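Side-chain contacts in aminoglycoside 3'-phosphotransferase AphA1-IAB (Acinetobacter baumannii, PDB 4GKH), which inactivates kanamycin and related aminoglycoside antibiotics by transferring a phosphate from a nucleoside triphosphate to the drug's 3'-hydroxyl, giving the bacterium resistance: residues I135-C140 and V221-R226; R131-P136 and Q250-D255; F200-L205 and W234-E239. All blocks are in the same frame, centred on the assembly; numbering follows the deposited sequence.

Contact 1 of 3, residues I135-C140 and V221-R226; sequences IPVCNC and VGIADR
The CD1 methyl of Ile223 sits against two flat peptide carbonyls: Ile223 CD1 lies 3.6 Å from Val137 O and 3.8 Å from Cys140 O, and so abuts one carbonyl in the 3-10 segment 137-139 and another just after it. Val137 O also accepts the backbone N-H of Cys140, which closes this turn. A third flat group, the Asn139 amide, folds back on its own segment. Asn139 ND2 donates to Pro136 O (3.0 Å), with the acceptor tilted 22° from the amide plane. Asn139 N reaches Pro136 O from the same face of the carbonyl, and two bonds therefore grip this one oxygen and fix the start of the turn.

Across the interface the contact is apolar. Ile223 places CG1 anti to its own carbonyl carbon (chi1 -60°) and extends the chain beyond it, which carries CD1 into the angle between Val137 and Cys140. Val137 CB touches Ile223 CD1 at 3.9 Å. Cys140 works along the side of the isoleucine: Cys140 CB is 4.0 Å from Ile223 CG1, and SG packs beside the same carbon. Cys140 SG also comes within 4.1 Å of Gly222 CA.

The contact joins the loop between helices 118-133 and 146-158 to the chain leading into strand 224-225, within the protein-kinase-like fold. That chain is bonded to strand 193-196 through Gly222 with Thr196 and Ala224 with Val194, while Ile223 also makes backbone bonds with Phe142 and Ser144. Helix 61-76 adds Trp75, which touches both Cys140 and Val221.

Contact 2 of 3, residues R131-P136 and Q250-D255; sequences RLHSIP and QKYGID
His133 and Tyr252 meet from the C-terminal regions of two helices whose backbones finish differently. Around His133, helix 118-133 gives way to bonds spanning three residues, Ser134 N to Arg131 O and Ile135 N to Leu132 O, the latter at 3.3 Å. Helix 242-252 closes instead with a Schellman motif: Gly253, with positive phi, is the C-prime residue, Ile254 N returns to Phe249 O, and Gly253 N makes a weak bond to Gln250 O.

The side chains join these two ends through one hydrogen bond. His133 ND1 and Tyr252 OH are 2.7 Å apart in a nearly straight arrangement (172°), and the hydroxyl lies in the imidazole plane, at the ring's edge. Tyr252 sends its ring away from the backbone N (chi1 176°), and this extended course brings the hydroxyl across to the histidine. The rings meet rim to rim with their planes at 83°, neither covering the other's face, and the centroids of the His133 and Tyr252 rings are 5.7 Å apart. At another edge of the phenol ring Ile254 CG1 lies in plane, so the turn after the helix packs against the tyrosine it follows.

Both polar groups have second partners. Tyr252 OH is hydrogen-bonded to Arg226 NH1 as well, and His133 NE2 to Asp229 OD2, a chain of hydrogen bonds running from guanidinium through phenol and imidazole to carboxylate. It links helices 118-133 and 242-252 of the kinase-like fold and, through Asp229, helix 227-237. The arginine would be expected to polarise the hydroxyl, and the aspartate would probably favour a proton on NE2, while the nearby arginine would oppose a second charge on the ring; with both nitrogens engaged, the ring's rotation is fixed.

Contact 3 of 3, residues F200-L205 and W234-E239; sequences FSLDNL and WNCLGE. With KAN (kanamycin a), chain M.
Leu202 and Ser201, on the catalytic loop of this protein-kinase-like fold, pack against Cys236 on helix 227-237. The leucine does most of the touching: Leu202 CD1 lies 3.6 Å from Cys236 CB, and CG is equally close to that carbon. Leu202 CD2, the other methyl, meets Leu237 CD2 at 4.3 Å, so the fork of Leu202 spans two neighbouring residues of the helix. Cys236 turns its sulfur beside its own backbone N (chi1 -71°), which directs Cys236 SG to Ser201 CB, 3.7 Å away.

A type I beta turn from Ser201 to Asn204 shapes the loop. Ser201 OG accepts the backbone N-H of Asp203, 3.2 Å from Asp203 N, forming an ST turn that keeps the hydroxyl close to its own backbone. Asn204 ND2 bonds to the carbonyl of Asp199, the probable proton acceptor, and so probably helps to position the residue whose OD2 binds kanamycin.

The helix side also lines the drug pocket. Asn235 O approaches kanamycin O14 at 3.3 Å, with Cys236 CA also near that oxygen, while Asn235 ND2 is bonded to Asp168 OD1, itself a partner of the drug. Phe108 of helix 107-113 also touches Leu202. Buried between loop and helix, Leu202 N has no hydrogen-bond partner in the model; Cys236 SG lies 3.7 Å from Leu202 N.

How the contacts relate
Helix 118-133 and the loop after it supply the first segments of contacts 2 and 1, which share Ile135 and Pro136. The catalytic loop at 200-205 follows. The chain then returns at 221-226 to close contact 1, tying the loop 135-140 to the approach to strand 224-225. Helix 227-237 brings 234-239 back to the catalytic loop in contact 3, whose segments alternate with those of contact 1 along the chain. Last, 250-255 closes contact 2, the longest excursion, which encloses both segments of contact 3 and joins helices 118-133 and 242-252. Contacts 1 and 2 touch directly; contact 3 stays separate, its nearest atoms about 5 Å from contact 2.

Contact 1 of 3, residues I135-C140 and V221-R226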
loop_
_atom_site.group_PDB
_atom_site.type_symbol
_atom_site.label_atom_id
_atom_site.label_comp_id
_atom_site.label_asym_id
_atom_site.label_seq_id
_atom_site.Cartn_x
_atom_site.Cartn_y
_atom_site.Cartn_z
ATOM N N ILE A 135 -11.051 0.524 -12.799
ATOM C CA ILE A 135 -12.333 0.382 -12.091
ATOM C C ILE A 135 -13.075 1.715 -12.184
ATOM O O ILE A 135 -12.513 2.750 -11.812
ATOM C CB ILE A 135 -12.133 0.032 -10.606
ATOM C CG1 ILE A 135 -11.409 -1.308 -10.450
ATOM C CG2 ILE A 135 -13.487 0.015 -9.885
ATOM C CD1 ILE A 135 -10.890 -1.547 -9.036
ATOM N N PRO A 136 -14.321 1.715 -12.693
ATOM C CA PRO A 136 -15.018 3.009 -12.763
ATOM C C PRO A 136 -15.137 3.650 -11.381
ATOM O O PRO A 136 -15.523 2.950 -10.448
ATOM C CB PRO A 136 -16.388 2.636 -13.335
ATOM C CG PRO A 136 -16.075 1.415 -14.199
ATOM C CD PRO A 136 -15.073 0.646 -13.387
ATOM N N VAL A 137 -14.773 4.927 -11.242
ATOM C CA VAL A 137 -14.737 5.538 -9.912
ATOM C C VAL A 137 -16.140 5.638 -9.302
ATOM O O VAL A 137 -16.273 5.823 -8.101
ATOM C CB VAL A 137 -14.058 6.941 -9.856
ATOM C CG1 VAL A 137 -12.556 6.850 -10.213
ATOM C CG2 VAL A 137 -14.793 7.952 -10.709
ATOM N N CYS A 138 -17.173 5.516 -10.129
ATOM C CA CYS A 138 -18.547 5.513 -9.606
ATOM C C CYS A 138 -18.827 4.325 -8.674
ATOM O O CYS A 138 -19.819 4.328 -7.941
ATOM C CB CYS A 138 -19.570 5.533 -10.738
ATOM S SG CYS A 138 -19.578 4.050 -11.797
ATOM N N ASN A 139 -17.947 3.327 -8.684
ATOM C CA ASN A 139 -18.096 2.156 -7.831
ATOM C C ASN A 139 -17.528 2.364 -6.425
ATOM O O ASN A 139 -17.789 1.567 -5.529
ATOM C CB ASN A 139 -17.376 0.959 -8.459
ATOM C CG ASN A 139 -18.039 0.476 -9.738
ATOM O OD1 ASN A 139 -19.118 -0.095 -9.701
ATOM N ND2 ASN A 139 -17.379 0.681 -10.870
ATOM N N CYS A 140 -16.748 3.424 -6.240
ATOM C CA CYS A 140 -15.881 3.530 -5.060
ATOM C C CYS A 140 -16.373 4.515 -3.998
ATOM O O CYS A 140 -16.475 5.712 -4.264
ATOM C CB CYS A 140 -14.450 3.895 -5.475
ATOM S SG CYS A 140 -13.286 3.911 -4.064
ATOM N N VAL A 221 -6.825 2.637 0.345
ATOM C CA VAL A 221 -7.631 2.609 -0.889
ATOM C C VAL A 221 -8.670 3.733 -0.954
ATOM O O VAL A 221 -9.385 3.988 0.017
ATOM C CB VAL A 221 -8.353 1.228 -1.089
ATOM C CG1 VAL A 221 -9.494 1.336 -2.119
ATOM C CG2 VAL A 221 -7.362 0.171 -1.543
ATOM N N GLY A 222 -8.760 4.394 -2.108
ATOM C CA GLY A 222 -9.808 5.371 -2.343
ATOM C C GLY A 222 -9.578 6.121 -3.635
ATOM O O GLY A 222 -8.558 5.911 -4.302
ATOM N N ILE A 223 -10.532 6.974 -4.009
ATOM C CA ILE A 223 -10.359 7.801 -5.199
ATOM C C ILE A 223 -9.240 8.840 -4.975
ATOM O O ILE A 223 -9.274 9.606 -4.012
ATOM C CB ILE A 223 -11.663 8.496 -5.605
ATOM C CG1 ILE A 223 -12.753 7.448 -5.917
ATOM C CG2 ILE A 223 -11.410 9.419 -6.808
ATOM C CD1 ILE A 223 -14.162 8.032 -6.132
ATOM N N ALA A 224 -8.253 8.846 -5.866
ATOM C CA ALA A 224 -7.132 9.793 -5.809
ATOM C C ALA A 224 -6.515 9.942 -7.204
ATOM O O ALA A 224 -6.943 9.283 -8.158
ATOM C CB ALA A 224 -6.096 9.321 -4.799
ATOM N N ASP A 225 -5.526 10.816 -7.347
ATOM C CA ASP A 225 -4.870 10.962 -8.655
ATOM C C ASP A 225 -4.101 9.669 -8.962
ATOM O O ASP A 225 -3.561 9.053 -8.049
ATOM C CB ASP A 225 -3.917 12.168 -8.648
ATOM C CG ASP A 225 -3.320 12.440 -10.013
ATOM O OD1 ASP A 225 -2.279 11.826 -10.337
ATOM O OD2 ASP A 225 -3.898 13.253 -10.763
ATOM N N ARG A 226 -4.029 9.266 -10.235
ATOM C CA ARG A 226 -3.325 8.014 -10.570
ATOM C C ARG A 226 -1.843 8.028 -10.153
ATOM O O ARG A 226 -1.252 6.981 -9.905
ATOM C CB ARG A 226 -3.489 7.646 -12.058
ATOM C CG ARG A 226 -2.869 8.614 -13.047
ATOM C CD ARG A 226 -3.115 8.184 -14.512
ATOM N NE ARG A 226 -4.452 8.523 -14.992
ATOM C CZ ARG A 226 -5.366 7.639 -15.396
ATOM N NH1 ARG A 226 -5.108 6.342 -15.392
ATOM N NH2 ARG A 226 -6.554 8.057 -15.812
#

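Contact 2 of 3, residues R131-P136 and Q250-D255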
loop_
_atom_site.group_PDB
_atom_site.type_symbol
_atom_site.label_atom_id
_atom_site.label_comp_id
_atom_site.label_asym_id
_atom_site.label_seq_id
_atom_site.Cartn_x
_atom_site.Cartn_y
_atom_site.Cartn_z
ATOM N N ARG A 131 -5.291 -2.462 -14.393
ATOM C CA ARG A 131 -6.566 -3.069 -13.986
ATOM C C ARG A 131 -7.203 -2.268 -12.865
ATOM O O ARG A 131 -8.379 -1.881 -12.952
ATOM C CB ARG A 131 -6.382 -4.510 -13.500
ATOM C CG ARG A 131 -6.204 -5.544 -14.585
ATOM C CD ARG A 131 -5.813 -6.890 -13.981
ATOM N NE ARG A 131 -6.847 -7.436 -13.101
ATOM C CZ ARG A 131 -6.669 -8.491 -12.307
ATOM N NH1 ARG A 131 -7.662 -8.926 -11.543
ATOM N NH2 ARG A 131 -5.494 -9.113 -12.277
ATOM N N LEU A 132 -6.436 -2.033 -11.808
ATOM C CA LEU A 132 -6.939 -1.267 -10.661
ATOM C C LEU A 132 -7.462 0.099 -11.074
ATOM O O LEU A 132 -8.557 0.521 -10.668
ATOM C CB LEU A 132 -5.826 -1.086 -9.618
ATOM C CG LEU A 132 -6.268 -0.357 -8.341
ATOM C CD1 LEU A 132 -7.257 -1.212 -7.568
ATOM C CD2 LEU A 132 -5.048 -0.014 -7.482
ATOM N N HIS A 133 -6.678 0.791 -11.892
ATOM C CA HIS A 133 -7.054 2.113 -12.350
ATOM C C HIS A 133 -8.162 2.133 -13.389
ATOM O O HIS A 133 -8.629 3.206 -13.763
ATOM C CB HIS A 133 -5.810 2.881 -12.827
ATOM C CG HIS A 133 -4.880 3.232 -11.711
ATOM N ND1 HIS A 133 -3.735 3.976 -11.896
ATOM C CD2 HIS A 133 -4.934 2.944 -10.388
ATOM C CE1 HIS A 133 -3.124 4.134 -10.733
ATOM N NE2 HIS A 133 -3.832 3.518 -9.801
ATOM N N SER A 134 -8.607 0.961 -13.845
ATOM C CA SER A 134 -9.703 0.902 -14.805
ATOM C C SER A 134 -11.057 0.721 -14.118
ATOM O O SER A 134 -12.098 0.751 -14.774
ATOM C CB SER A 134 -9.496 -0.238 -15.806
ATOM O OG SER A 134 -9.687 -1.489 -15.174
ATOM N N ILE A 135 -11.051 0.524 -12.799
ATOM C CA ILE A 135 -12.333 0.382 -12.091
ATOM C C ILE A 135 -13.075 1.715 -12.184
ATOM O O ILE A 135 -12.513 2.750 -11.812
ATOM C CB ILE A 135 -12.133 0.032 -10.606
ATOM C CG1 ILE A 135 -11.409 -1.308 -10.450
ATOM C CG2 ILE A 135 -13.487 0.015 -9.885
ATOM C CD1 ILE A 135 -10.890 -1.547 -9.036
ATOM N N PRO A 136 -14.321 1.715 -12.693
ATOM C CA PRO A 136 -15.018 3.009 -12.763
ATOM C C PRO A 136 -15.137 3.650 -11.381
ATOM O O PRO A 136 -15.523 2.950 -10.448
ATOM C CB PRO A 136 -16.388 2.636 -13.335
ATOM C CG PRO A 136 -16.075 1.415 -14.199
ATOM C CD PRO A 136 -15.073 0.646 -13.387
ATOM N N GLN A 250 6.115 3.518 -19.265
ATOM C CA GLN A 250 5.908 3.061 -20.631
ATOM C C GLN A 250 4.817 1.997 -20.753
ATOM O O GLN A 250 3.895 2.140 -21.559
ATOM C CB GLN A 250 7.211 2.532 -21.232
ATOM C CG GLN A 250 7.030 1.817 -22.571
ATOM C CD GLN A 250 6.646 2.759 -23.689
ATOM O OE1 GLN A 250 6.019 2.353 -24.669
ATOM N NE2 GLN A 250 7.023 4.028 -23.553
ATOM N N LYS A 251 4.925 0.935 -19.958
ATOM C CA LYS A 251 3.991 -0.191 -20.040
ATOM C C LYS A 251 2.620 0.203 -19.505
ATOM O O LYS A 251 1.603 -0.289 -19.970
ATOM C CB LYS A 251 4.543 -1.408 -19.279
ATOM C CG LYS A 251 5.788 -2.005 -19.984
ATOM C CD LYS A 251 5.417 -2.527 -21.345
ATOM C CE LYS A 251 6.620 -3.095 -22.073
ATOM N NZ LYS A 251 6.168 -3.917 -23.230
ATOM N N TYR A 252 2.604 1.103 -18.531
ATOM C CA TYR A 252 1.342 1.578 -17.944
ATOM C C TYR A 252 0.558 2.382 -18.990
ATOM O O TYR A 252 -0.673 2.411 -18.984
ATOM C CB TYR A 252 1.627 2.440 -16.710
ATOM C CG TYR A 252 0.396 3.051 -16.091
ATOM C CD1 TYR A 252 -0.366 2.345 -15.168
ATOM C CD2 TYR A 252 0.004 4.340 -16.421
ATOM C CE1 TYR A 252 -1.487 2.914 -14.580
ATOM C CE2 TYR A 252 -1.112 4.911 -15.851
ATOM C CZ TYR A 252 -1.850 4.196 -14.932
ATOM O OH TYR A 252 -2.955 4.781 -14.374
ATOM N N GLY A 253 1.289 3.045 -19.883
ATOM C CA GLY A 253 0.687 3.765 -20.994
ATOM C C GLY A 253 0.976 5.254 -20.996
ATOM O O GLY A 253 0.326 6.020 -21.713
ATOM N N ILE A 254 1.953 5.672 -20.199
ATOM C CA ILE A 254 2.337 7.082 -20.125
ATOM C C ILE A 254 3.718 7.316 -20.721
ATOM O O ILE A 254 4.713 6.822 -20.202
ATOM C CB ILE A 254 2.347 7.583 -18.674
ATOM C CG1 ILE A 254 0.920 7.660 -18.134
ATOM C CG2 ILE A 254 3.001 8.953 -18.596
ATOM C CD1 ILE A 254 0.834 7.987 -16.637
ATOM N N ASP A 255 3.776 8.073 -21.810
ATOM C CA ASP A 255 5.042 8.344 -22.486
ATOM C C ASP A 255 5.776 9.575 -21.971
ATOM O O ASP A 255 6.996 9.656 -22.081
ATOM C CB ASP A 255 4.835 8.468 -23.990
ATOM C CG ASP A 255 4.646 7.131 -24.653
ATOM O OD1 ASP A 255 5.252 6.143 -24.180
ATOM O OD2 ASP A 255 3.889 7.071 -25.639
#

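Contact 3 of 3, residues F200-L205 and W234-E239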
loop_
_atom_site.group_PDB
_atom_site.type_symbol
_atom_site.label_atom_id
_atom_site.label_comp_id
_atom_site.label_asym_id
_atom_site.label_seq_id
_atom_site.Cartn_x
_atom_site.Cartn_y
_atom_site.Cartn_z
ATOM N N PHE A 200 1.160 1.465 -3.157
ATOM C CA PHE A 200 1.472 0.517 -4.224
ATOM C C PHE A 200 2.992 0.338 -4.302
ATOM O O PHE A 200 3.643 0.754 -5.267
ATOM C CB PHE A 200 0.875 0.995 -5.564
ATOM C CG PHE A 200 0.595 -0.123 -6.563
ATOM C CD1 PHE A 200 -0.593 -0.843 -6.512
ATOM C CD2 PHE A 200 1.517 -0.438 -7.558
ATOM C CE1 PHE A 200 -0.856 -1.868 -7.423
ATOM C CE2 PHE A 200 1.253 -1.471 -8.495
ATOM C CZ PHE A 200 0.068 -2.184 -8.418
ATOM N N SER A 201 3.550 -0.289 -3.272
ATOM C CA SER A 201 4.981 -0.495 -3.193
ATOM C C SER A 201 5.328 -1.933 -3.552
ATOM O O SER A 201 4.453 -2.781 -3.635
ATOM C CB SER A 201 5.481 -0.210 -1.783
ATOM O OG SER A 201 5.125 -1.294 -0.939
ATOM N N LEU A 202 6.619 -2.209 -3.711
ATOM C CA LEU A 202 7.058 -3.573 -3.992
ATOM C C LEU A 202 6.805 -4.547 -2.835
ATOM O O LEU A 202 6.854 -5.756 -3.028
ATOM C CB LEU A 202 8.538 -3.591 -4.357
ATOM C CG LEU A 202 8.941 -2.934 -5.677
ATOM C CD1 LEU A 202 10.477 -2.862 -5.722
ATOM C CD2 LEU A 202 8.410 -3.727 -6.867
ATOM N N ASP A 203 6.536 -4.035 -1.636
ATOM C CA ASP A 203 6.264 -4.923 -0.509
ATOM C C ASP A 203 4.796 -5.361 -0.477
ATOM O O ASP A 203 4.441 -6.286 0.252
ATOM C CB ASP A 203 6.586 -4.240 0.823
ATOM C CG ASP A 203 8.011 -3.768 0.903
ATOM O OD1 ASP A 203 8.905 -4.479 0.393
ATOM O OD2 ASP A 203 8.231 -2.678 1.473
ATOM N N ASN A 204 3.944 -4.703 -1.255
ATOM C CA ASN A 204 2.493 -4.938 -1.120
ATOM C C ASN A 204 1.838 -5.647 -2.295
ATOM O O ASN A 204 0.607 -5.718 -2.378
ATOM C CB ASN A 204 1.766 -3.626 -0.857
ATOM C CG ASN A 204 1.995 -3.122 0.544
ATOM O OD1 ASN A 204 2.272 -3.911 1.452
ATOM N ND2 ASN A 204 1.871 -1.810 0.737
ATOM N N LEU A 205 2.666 -6.151 -3.204
ATOM C CA LEU A 205 2.199 -6.897 -4.369
ATOM C C LEU A 205 2.802 -8.280 -4.264
ATOM O O LEU A 205 4.015 -8.413 -4.060
ATOM C CB LEU A 205 2.665 -6.227 -5.657
ATOM C CG LEU A 205 1.894 -5.040 -6.245
ATOM C CD1 LEU A 205 0.422 -5.396 -6.452
ATOM C CD2 LEU A 205 2.049 -3.798 -5.399
ATOM N N TRP A 234 7.291 3.772 -8.572
ATOM C CA TRP A 234 8.441 4.348 -9.280
ATOM C C TRP A 234 9.605 4.595 -8.304
ATOM O O TRP A 234 10.785 4.361 -8.614
ATOM C CB TRP A 234 8.016 5.655 -9.977
ATOM C CG TRP A 234 9.084 6.332 -10.771
ATOM C CD1 TRP A 234 9.382 6.127 -12.091
ATOM C CD2 TRP A 234 9.974 7.357 -10.315
ATOM N NE1 TRP A 234 10.420 6.940 -12.472
ATOM C CE2 TRP A 234 10.804 7.704 -11.402
ATOM C CE3 TRP A 234 10.166 7.996 -9.090
ATOM C CZ2 TRP A 234 11.804 8.675 -11.304
ATOM C CZ3 TRP A 234 11.171 8.965 -8.991
ATOM C CH2 TRP A 234 11.968 9.293 -10.091
ATOM N N ASN A 235 9.262 5.056 -7.108
ATOM C CA ASN A 235 10.272 5.290 -6.076
ATOM C C ASN A 235 10.965 3.967 -5.696
ATOM O O ASN A 235 12.199 3.900 -5.641
ATOM C CB ASN A 235 9.639 5.961 -4.842
ATOM C CG ASN A 235 10.682 6.524 -3.886
ATOM O OD1 ASN A 235 11.703 7.059 -4.311
ATOM N ND2 ASN A 235 10.431 6.405 -2.595
ATOM N N CYS A 236 10.173 2.916 -5.485
ATOM C CA CYS A 236 10.712 1.599 -5.132
ATOM C C CYS A 236 11.674 1.079 -6.183
ATOM O O CYS A 236 12.762 0.575 -5.868
ATOM C CB CYS A 236 9.582 0.586 -4.970
ATOM S SG CYS A 236 8.606 0.909 -3.480
ATOM N N LEU A 237 11.254 1.191 -7.436
ATOM C CA LEU A 237 12.058 0.708 -8.555
ATOM C C LEU A 237 13.373 1.459 -8.690
ATOM O O LEU A 237 14.343 0.936 -9.233
ATOM C CB LEU A 237 11.253 0.774 -9.846
ATOM C CG LEU A 237 10.081 -0.205 -9.939
ATOM C CD1 LEU A 237 9.242 0.048 -11.199
ATOM C CD2 LEU A 237 10.603 -1.632 -9.922
ATOM N N GLY A 238 13.418 2.686 -8.186
ATOM C CA GLY A 238 14.642 3.474 -8.189
ATOM C C GLY A 238 15.761 2.844 -7.390
ATOM O O GLY A 238 16.919 3.227 -7.526
ATOM N N GLU A 239 15.417 1.875 -6.545
ATOM C CA GLU A 239 16.445 1.144 -5.809
ATOM C C GLU A 239 17.178 0.164 -6.729
ATOM O O GLU A 239 18.290 -0.273 -6.422
ATOM C CB GLU A 239 15.849 0.412 -4.593
ATOM C CG GLU A 239 16.888 0.063 -3.515
ATOM C CD GLU A 239 16.293 -0.585 -2.259
ATOM O OE1 GLU A 239 17.084 -0.979 -1.360
ATOM O OE2 GLU A 239 15.048 -0.699 -2.168
HETATM C C1 KAN M . 7.314 2.952 4.438
HETATM C C2 KAN M . 6.406 1.807 4.046
HETATM C C3 KAN M . 4.938 2.128 4.253
HETATM C C4 KAN M . 4.728 2.461 5.730
HETATM C C5 KAN M . 5.592 3.659 6.075
HETATM C C6 KAN M . 5.345 3.904 7.563
HETATM C C7 KAN M . 9.603 6.956 1.856
HETATM C C8 KAN M . 10.205 5.626 2.232
HETATM C C9 KAN M . 9.052 4.606 2.365
HETATM C C10 KAN M . 8.068 5.020 3.482
HETATM C C11 KAN M . 7.458 6.375 3.044
HETATM C C12 KAN M . 8.577 7.401 2.911
HETATM C C13 KAN M . 12.214 4.394 1.529
HETATM C C14 KAN M . 13.369 4.866 0.645
HETATM C C15 KAN M . 13.134 4.694 -0.838
HETATM C C16 KAN M . 12.884 3.227 -1.115
HETATM C C17 KAN M . 11.657 2.828 -0.304
HETATM C C18 KAN M . 11.155 1.402 -0.624
HETATM N N1 KAN M . 6.133 5.058 8.010
HETATM N N2 KAN M . 6.510 6.823 4.080
HETATM N N3 KAN M . 10.742 7.899 1.778
HETATM N N4 KAN M . 14.322 5.118 -1.589
HETATM O O5 KAN M . 6.980 3.322 5.824
HETATM O O6 KAN M . 6.644 1.489 2.663
HETATM O O7 KAN M . 4.178 0.969 3.884
HETATM O O8 KAN M . 3.358 2.810 5.972
HETATM O O9 KAN M . 6.993 4.065 3.599
HETATM O O10 KAN M . 9.565 3.259 2.529
HETATM O O11 KAN M . 11.163 5.299 1.196
HETATM O O12 KAN M . 11.898 3.038 1.122
HETATM O O13 KAN M . 13.618 6.227 1.017
HETATM O O14 KAN M . 12.614 3.076 -2.503
HETATM O O15 KAN M . 9.885 1.179 0.051
#